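Type I modular polyketide synthase (Streptomyces albus subsp. albus, PDB 6IYR) probably loads a malonyl-type extender unit from its coenzyme A thioester onto the acyl carrier protein of module 8 during salinomycin assembly. Local coordinates at residues V348-T353 / E357-T362; A39-T44 / E98-A103; L176-T179 / G184-R187; S273-R278 / L299-A304. All blocks are in the same frame, centred on the assembly; numbering follows the deposited sequence.

Interaction 1 (V348-T353 / E357-T362)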
loop_
_atom_site.group_PDB
_atom_site.type_symbol
_atom_site.label_atom_id
_atom_site.label_comp_id
_atom_site.label_asym_id
_atom_site.label_seq_id
_atom_site.Cartn_x
_atom_site.Cartn_y
_atom_site.Cartn_z
ATOM N N VAL A 348 -1.281 -10.010 14.125
ATOM C CA VAL A 348 -1.692 -10.265 12.755
ATOM C C VAL A 348 -0.564 -11.006 12.069
ATOM O O VAL A 348 0.589 -10.628 12.197
ATOM C CB VAL A 348 -1.945 -8.952 11.945
ATOM C CG1 VAL A 348 -2.364 -9.296 10.524
ATOM C CG2 VAL A 348 -3.013 -8.088 12.606
ATOM N N PRO A 349 -0.892 -12.084 11.360
ATOM C CA PRO A 349 0.140 -12.837 10.697
ATOM C C PRO A 349 1.052 -11.920 9.853
ATOM O O PRO A 349 0.547 -11.072 9.078
ATOM C CB PRO A 349 -0.651 -13.779 9.806
ATOM C CG PRO A 349 -1.938 -14.043 10.584
ATOM C CD PRO A 349 -2.204 -12.761 11.330
ATOM N N PHE A 350 2.364 -12.138 9.976
ATOM C CA PHE A 350 3.403 -11.342 9.302
ATOM C C PHE A 350 4.279 -12.283 8.481
ATOM O O PHE A 350 4.990 -13.149 9.025
ATOM C CB PHE A 350 4.206 -10.577 10.359
ATOM C CG PHE A 350 5.323 -9.711 9.799
ATOM C CD1 PHE A 350 6.481 -10.285 9.283
ATOM C CD2 PHE A 350 5.322 -8.355 10.027
ATOM C CE1 PHE A 350 7.497 -9.484 8.783
ATOM C CE2 PHE A 350 6.371 -7.549 9.615
ATOM C CZ PHE A 350 7.466 -8.111 8.994
ATOM N N LEU A 351 4.125 -12.203 7.161
ATOM C CA LEU A 351 4.877 -13.014 6.254
ATOM C C LEU A 351 6.134 -12.253 5.800
ATOM O O LEU A 351 6.060 -11.273 5.080
ATOM C CB LEU A 351 4.022 -13.446 5.087
ATOM C CG LEU A 351 4.731 -14.237 3.992
ATOM C CD1 LEU A 351 5.475 -15.435 4.555
ATOM C CD2 LEU A 351 3.735 -14.675 2.922
ATOM N N SER A 352 7.286 -12.685 6.297
ATOM C CA SER A 352 8.558 -12.020 6.022
ATOM C C SER A 352 8.938 -12.160 4.572
ATOM O O SER A 352 8.983 -13.262 4.001
ATOM C CB SER A 352 9.661 -12.604 6.890
ATOM O OG SER A 352 10.909 -11.971 6.635
ATOM N N THR A 353 9.247 -11.029 3.973
ATOM C CA THR A 353 9.805 -11.051 2.623
ATOM C C THR A 353 11.333 -11.154 2.700
ATOM O O THR A 353 12.013 -11.229 1.669
ATOM C CB THR A 353 9.403 -9.791 1.861
ATOM O OG1 THR A 353 9.812 -8.638 2.596
ATOM C CG2 THR A 353 7.897 -9.757 1.682
ATOM N N GLU A 357 8.994 -16.673 5.397
ATOM C CA GLU A 357 8.106 -17.417 6.333
ATOM C C GLU A 357 7.332 -16.499 7.246
ATOM O O GLU A 357 7.758 -15.394 7.511
ATOM C CB GLU A 357 8.939 -18.363 7.218
ATOM C CG GLU A 357 8.712 -19.814 6.842
ATOM C CD GLU A 357 9.869 -20.345 6.067
ATOM O OE1 GLU A 357 10.995 -20.107 6.535
ATOM O OE2 GLU A 357 9.658 -21.023 5.036
ATOM N N PHE A 358 6.203 -16.984 7.768
ATOM C CA PHE A 358 5.507 -16.285 8.819
ATOM C C PHE A 358 6.362 -16.322 10.052
ATOM O O PHE A 358 7.091 -17.292 10.282
ATOM C CB PHE A 358 4.183 -16.973 9.119
ATOM C CG PHE A 358 3.165 -16.815 8.041
ATOM C CD1 PHE A 358 2.418 -15.666 7.960
ATOM C CD2 PHE A 358 2.906 -17.834 7.173
ATOM C CE1 PHE A 358 1.448 -15.521 7.000
ATOM C CE2 PHE A 358 1.960 -17.688 6.189
ATOM C CZ PHE A 358 1.195 -16.553 6.131
ATOM N N VAL A 359 6.325 -15.245 10.805
ATOM C CA VAL A 359 7.169 -15.107 11.975
ATOM C C VAL A 359 6.271 -15.025 13.181
ATOM O O VAL A 359 5.093 -14.638 13.102
ATOM C CB VAL A 359 8.057 -13.832 11.965
ATOM C CG1 VAL A 359 8.993 -13.855 10.795
ATOM C CG2 VAL A 359 7.217 -12.562 11.988
ATOM N N THR A 360 6.852 -15.329 14.322
ATOM C CA THR A 360 6.203 -15.065 15.565
ATOM C C THR A 360 6.124 -13.579 15.865
ATOM O O THR A 360 5.125 -13.095 16.424
ATOM C CB THR A 360 6.923 -15.821 16.715
ATOM O OG1 THR A 360 6.764 -17.229 16.512
ATOM C CG2 THR A 360 6.304 -15.441 18.043
ATOM N N GLY A 361 7.223 -12.870 15.621
ATOM C CA GLY A 361 7.267 -11.428 15.827
ATOM C C GLY A 361 8.342 -11.033 16.811
ATOM O O GLY A 361 8.915 -9.937 16.728
ATOM N N THR A 362 8.602 -11.929 17.760
ATOM C CA THR A 362 9.638 -11.738 18.733
ATOM C C THR A 362 11.023 -11.775 18.101
ATOM O O THR A 362 11.962 -11.331 18.715
ATOM C CB THR A 362 9.623 -12.867 19.796
ATOM O OG1 THR A 362 9.465 -14.115 19.131
ATOM C CG2 THR A 362 8.477 -12.692 20.804
HETATM O O HOH W 1 2.931 -14.473 11.556
#
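L351 and F358 pack against each other in a small antiparallel beta hairpin, strands 350-351 and 358-359, which belongs to the acyltransferase domain. They form a non-hydrogen-bonded pair with CA atoms 4.2 Å apart, and both side chains lie on one face of the hairpin. The methylene of L351 makes a CH-pi contact over the F358 ring, CB standing 4.2 Å from its centroid. Past it, CD1 of L351 rests against the E357-F358 peptide, 3.4 Å from E357 C. P349 CB closes on the same ring at F358 CE1, 3.9 Å away. On the other face, F350 and V359 run side by side, F350 CD1 meeting V359 CG2 at 3.6 Å.

Two backbone bonds join the two segments: V359 N donates to F350 O, and S352 N donates to E357 O. F350 O also receives a CA-H contact from F358 CA. The next shell fixes these residues in the domain. With CG trans to its own backbone N (chi1 180°), F350 lays its ring against E223, A226 and A227 of helix 222-230, near the probable nucleophile elbow. L351 settles on A382, T385 and L386 of helix 379-388, while T353 is held by hydrogen bonds to G218 and E223. S352 OG bonds to Y368 OH and to V354 N and T355 N in the hairpin turn. A water spans the opposite end of the ladder, accepting from F350 N at 2.9 Å and donating to V359 O at 2.7 Å.

Interaction 2 (A39-T44 / E98-A103)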
loop_
_atom_site.group_PDB
_atom_site.type_symbol
_atom_site.label_atom_id
_atom_site.label_comp_id
_atom_site.label_asym_id
_atom_site.label_seq_id
_atom_site.Cartn_x
_atom_site.Cartn_y
_atom_site.Cartn_z
ATOM N N ALA A 39 -18.506 14.504 2.142
ATOM C CA ALA A 39 -19.695 14.976 1.402
ATOM C C ALA A 39 -20.036 14.054 0.250
ATOM O O ALA A 39 -21.158 14.070 -0.238
ATOM C CB ALA A 39 -19.434 16.363 0.852
ATOM N N LEU A 40 -19.031 13.317 -0.231
ATOM C CA LEU A 40 -19.224 12.172 -1.135
ATOM C C LEU A 40 -19.837 11.012 -0.383
ATOM O O LEU A 40 -19.260 10.527 0.590
ATOM C CB LEU A 40 -17.887 11.706 -1.677
ATOM C CG LEU A 40 -17.444 11.976 -3.094
ATOM C CD1 LEU A 40 -16.416 10.914 -3.456
ATOM C CD2 LEU A 40 -18.596 11.954 -4.075
ATOM N N ILE A 41 -21.017 10.584 -0.831
ATOM C CA ILE A 41 -21.774 9.529 -0.184
ATOM C C ILE A 41 -21.898 8.285 -1.085
ATOM O O ILE A 41 -22.176 8.391 -2.273
ATOM C CB ILE A 41 -23.163 10.055 0.200
ATOM C CG1 ILE A 41 -23.024 11.135 1.267
ATOM C CG2 ILE A 41 -24.041 8.953 0.750
ATOM C CD1 ILE A 41 -24.193 12.097 1.277
ATOM N N PRO A 42 -21.676 7.094 -0.512
ATOM C CA PRO A 42 -21.726 5.878 -1.299
ATOM C C PRO A 42 -23.123 5.283 -1.286
ATOM O O PRO A 42 -23.718 5.162 -0.217
ATOM C CB PRO A 42 -20.762 4.945 -0.549
ATOM C CG PRO A 42 -20.862 5.386 0.863
ATOM C CD PRO A 42 -21.023 6.875 0.790
ATOM N N TRP A 43 -23.622 4.874 -2.453
ATOM C CA TRP A 43 -24.785 4.022 -2.487
ATOM C C TRP A 43 -24.319 2.714 -3.030
ATOM O O TRP A 43 -23.679 2.677 -4.095
ATOM C CB TRP A 43 -25.862 4.582 -3.428
ATOM C CG TRP A 43 -26.565 5.818 -2.951
ATOM C CD1 TRP A 43 -26.316 6.537 -1.826
ATOM C CD2 TRP A 43 -27.624 6.508 -3.647
ATOM N NE1 TRP A 43 -27.174 7.640 -1.763
ATOM C CE2 TRP A 43 -27.963 7.642 -2.889
ATOM C CE3 TRP A 43 -28.324 6.254 -4.829
ATOM C CZ2 TRP A 43 -28.966 8.526 -3.285
ATOM C CZ3 TRP A 43 -29.297 7.160 -5.243
ATOM C CH2 TRP A 43 -29.600 8.279 -4.478
ATOM N N THR A 44 -24.693 1.635 -2.349
ATOM C CA THR A 44 -24.281 0.315 -2.741
ATOM C C THR A 44 -25.463 -0.457 -3.298
ATOM O O THR A 44 -26.580 -0.293 -2.868
ATOM C CB THR A 44 -23.659 -0.463 -1.553
ATOM O OG1 THR A 44 -24.606 -0.598 -0.501
ATOM C CG2 THR A 44 -22.470 0.278 -1.030
ATOM N N GLU A 98 -28.087 15.045 -8.429
ATOM C CA GLU A 98 -27.761 15.094 -9.824
ATOM C C GLU A 98 -26.530 14.208 -10.083
ATOM O O GLU A 98 -26.469 13.500 -11.083
ATOM C CB GLU A 98 -27.509 16.553 -10.237
ATOM C CG GLU A 98 -28.757 17.450 -10.187
ATOM C CD GLU A 98 -29.366 17.601 -8.787
ATOM O OE1 GLU A 98 -28.616 17.964 -7.858
ATOM O OE2 GLU A 98 -30.605 17.412 -8.611
ATOM N N GLY A 99 -25.611 14.165 -9.117
ATOM C CA GLY A 99 -24.418 13.311 -9.220
ATOM C C GLY A 99 -24.776 11.843 -9.172
ATOM O O GLY A 99 -24.311 11.062 -9.997
ATOM N N PHE A 100 -25.690 11.474 -8.274
ATOM C CA PHE A 100 -26.215 10.120 -8.267
ATOM C C PHE A 100 -26.879 9.716 -9.562
ATOM O O PHE A 100 -26.727 8.580 -10.037
ATOM C CB PHE A 100 -27.163 9.949 -7.107
ATOM C CG PHE A 100 -26.469 9.896 -5.803
ATOM C CD1 PHE A 100 -25.609 8.843 -5.524
ATOM C CD2 PHE A 100 -26.544 10.954 -4.918
ATOM C CE1 PHE A 100 -24.919 8.803 -4.319
ATOM C CE2 PHE A 100 -25.820 10.945 -3.740
ATOM C CZ PHE A 100 -25.006 9.867 -3.438
ATOM N N LEU A 101 -27.563 10.662 -10.188
ATOM C CA LEU A 101 -28.224 10.351 -11.454
ATOM C C LEU A 101 -27.202 10.028 -12.532
ATOM O O LEU A 101 -27.341 9.050 -13.265
ATOM C CB LEU A 101 -29.118 11.537 -11.880
ATOM C CG LEU A 101 -30.652 11.416 -11.943
ATOM C CD1 LEU A 101 -31.249 10.314 -11.098
ATOM C CD2 LEU A 101 -31.306 12.761 -11.614
ATOM N N THR A 102 -26.218 10.904 -12.712
ATOM C CA THR A 102 -25.190 10.695 -13.697
ATOM C C THR A 102 -24.473 9.372 -13.462
ATOM O O THR A 102 -24.193 8.634 -14.402
ATOM C CB THR A 102 -24.176 11.831 -13.638
ATOM O OG1 THR A 102 -24.868 13.067 -13.822
ATOM C CG2 THR A 102 -23.088 11.662 -14.677
ATOM N N ALA A 103 -24.176 9.068 -12.205
ATOM C CA ALA A 103 -23.424 7.841 -11.898
ATOM C C ALA A 103 -24.289 6.587 -12.093
ATOM O O ALA A 103 -23.870 5.647 -12.756
ATOM C CB ALA A 103 -22.901 7.908 -10.473
#
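W43 and F100 bring an edge strand and a helix together with their CA atoms 8.5 Å apart and no hydrogen bond between the two segments. Strand 41-47 belongs to a three-stranded antiparallel sheet with 88-94 and 116-120, and helix 97-108 packs on it. This alpha/beta arrangement is consistent with the ketosynthase-to-acyltransferase linker of related synthases. The contact is an offset stack: the six-membered ring of W43 and the phenyl of F100 have centroids 3.9 Å apart and planes only 7° from parallel. The side chains reach this overlap from directions roughly perpendicular to each other, and F100 CD1 sits over the middle of the indole. F100 CB adds a CH-pi contact over the six-membered ring, 4.2 Å from its centroid.

At its far end the phenyl reaches the strand backbone, with I41 O near its plane at the CE1-CZ edge, and I41 CB touches CZ. The stacked pair is buried: L60 and T64 of helix 50-65 and V75, A76 and L79 of helix 72-79 pack on W43, and V92 touches both side chains. The indole N-H is used elsewhere, donating to P72 O, although W43 NE1 lies just 3.5 Å from F100 CZ over the phenyl face.

Interaction 3 (L176-T179 / G184-R187)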
loop_
_atom_site.group_PDB
_atom_site.type_symbol
_atom_site.label_atom_id
_atom_site.label_comp_id
_atom_site.label_asym_id
_atom_site.label_seq_id
_atom_site.Cartn_x
_atom_site.Cartn_y
_atom_site.Cartn_z
ATOM N N LEU A 176 4.900 16.226 5.321
ATOM C CA LEU A 176 3.906 15.683 4.410
ATOM C C LEU A 176 3.409 16.755 3.449
ATOM O O LEU A 176 3.204 16.478 2.265
ATOM C CB LEU A 176 2.720 15.104 5.143
ATOM C CG LEU A 176 3.054 13.884 6.009
ATOM C CD1 LEU A 176 1.769 13.235 6.504
ATOM C CD2 LEU A 176 3.844 12.892 5.208
ATOM N N ARG A 177 3.195 17.957 3.968
ATOM C CA ARG A 177 2.704 19.073 3.149
ATOM C C ARG A 177 3.830 19.644 2.296
ATOM O O ARG A 177 3.590 20.349 1.336
ATOM C CB ARG A 177 2.162 20.182 4.046
ATOM C CG ARG A 177 0.768 19.929 4.562
ATOM C CD ARG A 177 0.476 20.744 5.808
ATOM N NE ARG A 177 0.568 22.173 5.552
ATOM C CZ ARG A 177 1.084 23.070 6.396
ATOM N NH1 ARG A 177 1.152 24.351 6.040
ATOM N NH2 ARG A 177 1.539 22.696 7.590
ATOM N N GLN A 178 5.069 19.395 2.694
ATOM C CA GLN A 178 6.216 20.111 2.133
ATOM C C GLN A 178 6.068 21.630 2.245
ATOM O O GLN A 178 6.371 22.356 1.317
ATOM C CB GLN A 178 6.492 19.669 0.698
ATOM C CG GLN A 178 7.079 18.266 0.602
ATOM C CD GLN A 178 8.463 18.204 1.247
ATOM O OE1 GLN A 178 9.423 18.714 0.687
ATOM N NE2 GLN A 178 8.534 17.713 2.491
ATOM N N THR A 179 5.575 22.081 3.391
ATOM C CA THR A 179 5.520 23.487 3.748
ATOM C C THR A 179 6.913 24.076 3.751
ATOM O O THR A 179 7.859 23.438 4.178
ATOM C CB THR A 179 4.980 23.680 5.176
ATOM O OG1 THR A 179 3.830 22.861 5.366
ATOM C CG2 THR A 179 4.597 25.141 5.428
ATOM N N GLY A 184 13.041 18.390 2.754
ATOM C CA GLY A 184 12.481 17.734 1.569
ATOM C C GLY A 184 12.554 16.222 1.584
ATOM O O GLY A 184 13.238 15.614 2.400
ATOM N N PHE A 185 11.932 15.626 0.582
ATOM C CA PHE A 185 11.919 14.208 0.424
ATOM C C PHE A 185 13.239 13.676 -0.129
ATOM O O PHE A 185 13.422 12.483 -0.169
ATOM C CB PHE A 185 10.802 13.804 -0.500
ATOM C CG PHE A 185 9.442 14.054 0.048
ATOM C CD1 PHE A 185 9.189 13.935 1.403
ATOM C CD2 PHE A 185 8.396 14.321 -0.797
ATOM C CE1 PHE A 185 7.935 14.180 1.903
ATOM C CE2 PHE A 185 7.126 14.512 -0.299
ATOM C CZ PHE A 185 6.904 14.482 1.051
ATOM N N ASP A 186 14.139 14.567 -0.526
ATOM C CA ASP A 186 15.439 14.191 -1.064
ATOM C C ASP A 186 16.364 13.766 0.073
ATOM O O ASP A 186 17.437 13.280 -0.180
ATOM C CB ASP A 186 16.091 15.373 -1.835
ATOM C CG ASP A 186 16.364 15.050 -3.327
ATOM O OD1 ASP A 186 15.415 14.599 -4.022
ATOM O OD2 ASP A 186 17.511 15.299 -3.814
ATOM N N ARG A 187 15.917 13.839 1.313
ATOM C CA ARG A 187 16.688 13.290 2.407
ATOM C C ARG A 187 16.081 11.967 2.819
ATOM O O ARG A 187 14.921 11.912 3.253
ATOM C CB ARG A 187 16.711 14.259 3.595
ATOM C CG ARG A 187 17.797 15.304 3.445
ATOM C CD ARG A 187 17.702 16.370 4.520
ATOM N NE ARG A 187 17.674 15.827 5.872
ATOM C CZ ARG A 187 17.385 16.562 6.942
ATOM N NH1 ARG A 187 17.343 16.010 8.139
ATOM N NH2 ARG A 187 17.146 17.866 6.824
#
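Q178 folds its side chain over the ring of F185, bridging the end of helix 172-177 and the loop that leads into the next helix. Its backbone has positive phi (55°) as the C-prime residue of a Schellman motif, in which T179 N bonds to D174 O and Q178 N to V175 O. From this turn the CB bond points toward the 184-187 segment. CG is the first atom to touch, making a CH-pi contact over the phenyl face, 4.2 Å from the F185 centroid. A bend at the next bond (chi2 -65°) then swings the amide back along the ring, and CD lies 4.0 Å from F185 CZ. The amide stacks on the phenyl with the two planes 29° apart. At one tip, OE1 comes 3.3 Å from G184 CA. At the other, NE2 hangs above the ring toward its rim, 3.6 Å from F185 CE1, and donates to V175 O and P183 O. Two hydrogen bonds thus pin the amide's rotation and stitch the helix terminus to the loop.

G184 to R187 forms a type I beta turn, closed by a weak bond from R187 N to G184 O, and R187 is the N-cap of helix 188-208. The F185 side chain, with L176 O near the ring plane at one edge, touches V175 of helix 172-177 and V191 of helix 188-208, while L176 packs on A194 and V198 farther along that second helix.

Interaction 4 (S273-R278 / L299-A304)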
loop_
_atom_site.group_PDB
_atom_site.type_symbol
_atom_site.label_atom_id
_atom_site.label_comp_id
_atom_site.label_asym_id
_atom_site.label_seq_id
_atom_site.Cartn_x
_atom_site.Cartn_y
_atom_site.Cartn_z
ATOM N N SER A 273 25.795 -11.621 -12.495
ATOM C CA SER A 273 26.838 -12.410 -11.850
ATOM C C SER A 273 28.255 -11.912 -12.212
ATOM O O SER A 273 29.140 -11.799 -11.366
ATOM C CB SER A 273 26.713 -13.874 -12.314
ATOM O OG SER A 273 27.688 -14.626 -11.635
ATOM N N ALA A 274 28.388 -11.540 -13.468
ATOM C CA ALA A 274 29.584 -10.933 -14.051
ATOM C C ALA A 274 30.107 -9.715 -13.307
ATOM O O ALA A 274 31.294 -9.523 -13.221
ATOM C CB ALA A 274 29.302 -10.564 -15.498
ATOM N N TRP A 275 29.233 -8.919 -12.718
ATOM C CA TRP A 275 29.692 -7.719 -12.048
ATOM C C TRP A 275 30.105 -7.969 -10.626
ATOM O O TRP A 275 30.584 -7.057 -9.952
ATOM C CB TRP A 275 28.568 -6.662 -12.076
ATOM C CG TRP A 275 28.443 -5.936 -13.385
ATOM C CD1 TRP A 275 29.057 -4.772 -13.712
ATOM C CD2 TRP A 275 27.700 -6.330 -14.549
ATOM N NE1 TRP A 275 28.746 -4.411 -14.979
ATOM C CE2 TRP A 275 27.873 -5.319 -15.505
ATOM C CE3 TRP A 275 26.827 -7.379 -14.836
ATOM C CZ2 TRP A 275 27.223 -5.328 -16.725
ATOM C CZ3 TRP A 275 26.166 -7.377 -16.041
ATOM C CH2 TRP A 275 26.371 -6.363 -16.973
ATOM N N GLY A 276 29.689 -9.087 -10.053
ATOM C CA GLY A 276 30.120 -9.395 -8.687
ATOM C C GLY A 276 29.497 -8.465 -7.674
ATOM O O GLY A 276 28.370 -7.981 -7.861
ATOM N N GLU A 277 30.284 -8.068 -6.684
ATOM C CA GLU A 277 29.796 -7.147 -5.650
ATOM C C GLU A 277 29.422 -5.729 -6.103
ATOM O O GLU A 277 29.009 -4.910 -5.289
ATOM C CB GLU A 277 30.768 -6.996 -4.491
ATOM C CG GLU A 277 31.939 -7.941 -4.488
ATOM C CD GLU A 277 31.528 -9.313 -4.082
ATOM O OE1 GLU A 277 32.415 -10.183 -3.998
ATOM O OE2 GLU A 277 30.305 -9.515 -3.892
ATOM N N ARG A 278 29.610 -5.425 -7.370
ATOM C CA ARG A 278 29.237 -4.127 -7.891
ATOM C C ARG A 278 27.722 -4.014 -8.137
ATOM O O ARG A 278 27.224 -2.932 -8.354
ATOM C CB ARG A 278 30.012 -3.802 -9.164
ATOM C CG ARG A 278 31.517 -3.808 -9.013
ATOM C CD ARG A 278 32.189 -3.410 -10.311
ATOM N NE ARG A 278 31.911 -2.030 -10.621
ATOM C CZ ARG A 278 31.651 -1.565 -11.828
ATOM N NH1 ARG A 278 31.398 -0.284 -11.984
ATOM N NH2 ARG A 278 31.639 -2.375 -12.867
ATOM N N LEU A 299 25.455 0.018 -12.930
ATOM C CA LEU A 299 24.068 0.085 -13.302
ATOM C C LEU A 299 23.928 0.573 -14.743
ATOM O O LEU A 299 23.016 0.151 -15.455
ATOM C CB LEU A 299 23.332 1.061 -12.388
ATOM C CG LEU A 299 22.540 0.639 -11.159
ATOM C CD1 LEU A 299 22.679 -0.795 -10.746
ATOM C CD2 LEU A 299 22.768 1.575 -9.992
ATOM N N ASP A 300 24.703 1.576 -15.130
ATOM C CA ASP A 300 24.673 2.014 -16.545
ATOM C C ASP A 300 24.975 0.842 -17.504
ATOM O O ASP A 300 24.381 0.734 -18.575
ATOM C CB ASP A 300 25.698 3.144 -16.805
ATOM C CG ASP A 300 25.305 4.479 -16.157
ATOM O OD1 ASP A 300 24.108 4.707 -15.943
ATOM O OD2 ASP A 300 26.199 5.253 -15.785
ATOM N N GLU A 301 26.006 0.063 -17.203
ATOM C CA GLU A 301 26.377 -1.019 -18.113
ATOM C C GLU A 301 25.418 -2.195 -18.047
ATOM O O GLU A 301 25.103 -2.792 -19.069
ATOM C CB GLU A 301 27.818 -1.474 -17.915
ATOM C CG GLU A 301 28.333 -1.208 -16.539
ATOM C CD GLU A 301 29.842 -1.199 -16.432
ATOM O OE1 GLU A 301 30.329 -2.032 -15.651
ATOM O OE2 GLU A 301 30.508 -0.271 -16.952
ATOM N N LEU A 302 24.759 -2.361 -16.904
ATOM C CA LEU A 302 23.649 -3.335 -16.830
ATOM C C LEU A 302 22.488 -2.968 -17.755
ATOM O O LEU A 302 22.001 -3.800 -18.545
ATOM C CB LEU A 302 23.131 -3.452 -15.373
ATOM C CG LEU A 302 21.865 -4.328 -15.276
ATOM C CD1 LEU A 302 22.247 -5.745 -15.626
ATOM C CD2 LEU A 302 21.294 -4.261 -13.872
ATOM N N MET A 303 22.088 -1.701 -17.722
ATOM C CA MET A 303 21.004 -1.255 -18.595
ATOM C C MET A 303 21.332 -1.410 -20.091
ATOM O O MET A 303 20.527 -1.891 -20.875
ATOM C CB MET A 303 20.640 0.194 -18.283
ATOM C CG MET A 303 19.887 0.367 -16.980
ATOM S SD MET A 303 19.588 2.089 -16.553
ATOM C CE MET A 303 18.699 2.642 -18.008
ATOM N N ALA A 304 22.541 -1.057 -20.465
ATOM C CA ALA A 304 22.975 -1.212 -21.846
ATOM C C ALA A 304 22.955 -2.699 -22.257
ATOM O O ALA A 304 22.412 -3.074 -23.301
ATOM C CB ALA A 304 24.385 -0.636 -21.989
#
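W275 and R278 converge on a single carboxylate oxygen, OE1 of E301. They lie in the loop between helix 265-273 and strand 279-286, and E301 lies on helix 296-308. These elements belong to a ferredoxin-like beta-alpha-beta-beta-alpha-beta unit, the small subdomain characteristic of acyltransferases of this family, and the contact ties the loop after its first helix to its second helix.

The hydrogen bond from an uncharged donor comes from the indole: W275 NE1 donates to E301 OE1 over 2.9 Å at 153°. OE1 lies almost in the indole plane and takes this N-H with its anti lone pair, on the side away from OE2. The ring and carboxylate planes are turned 46° from each other.

The charged interaction is a salt bridge from R278 NH2 to the same oxygen, 3.1 Å long. It arrives on the syn side but lifted out of the carboxylate plane, and the guanidinium stands nearly perpendicular to that plane (83°). A bend at chi3 of R278 turns its end to E301. With two donors on one oxygen, E301 would be expected to favour its charged form.

Apolar packing lies beside the polar pair. The benzo part of the indole rests on the helix backbone, W275 CZ2 coming 3.8 Å from E301 C, and both W275 and R278 touch A298 one turn earlier. L302, one residue past E301, also packs on V259 of strand 257-261, beneath the helix, and offers its CD1 to W275 CZ3 at 4.3 Å.

Interactions 1, 3 and 4 belong to the acyltransferase domain; interaction 2 lies in the sheet-and-helix unit nearer the N-terminus, its centre 41 Å from that of interaction 1 and 53 Å from that of interaction 4. None touches another. The 350-359 hairpin is about equally far from interactions 3 and 4, 32 and 33 Å between centres, while these two approach to about 16 Å at their nearest atoms. Interaction 1 is the one tied to the probable active site: T353 bonds to G218, and F350 lies near the likely nucleophile elbow. Interaction 4 joins a loop to a helix within the ferredoxin-like small subdomain, whereas interaction 3 shapes a helix-to-helix connection in the larger part of the domain.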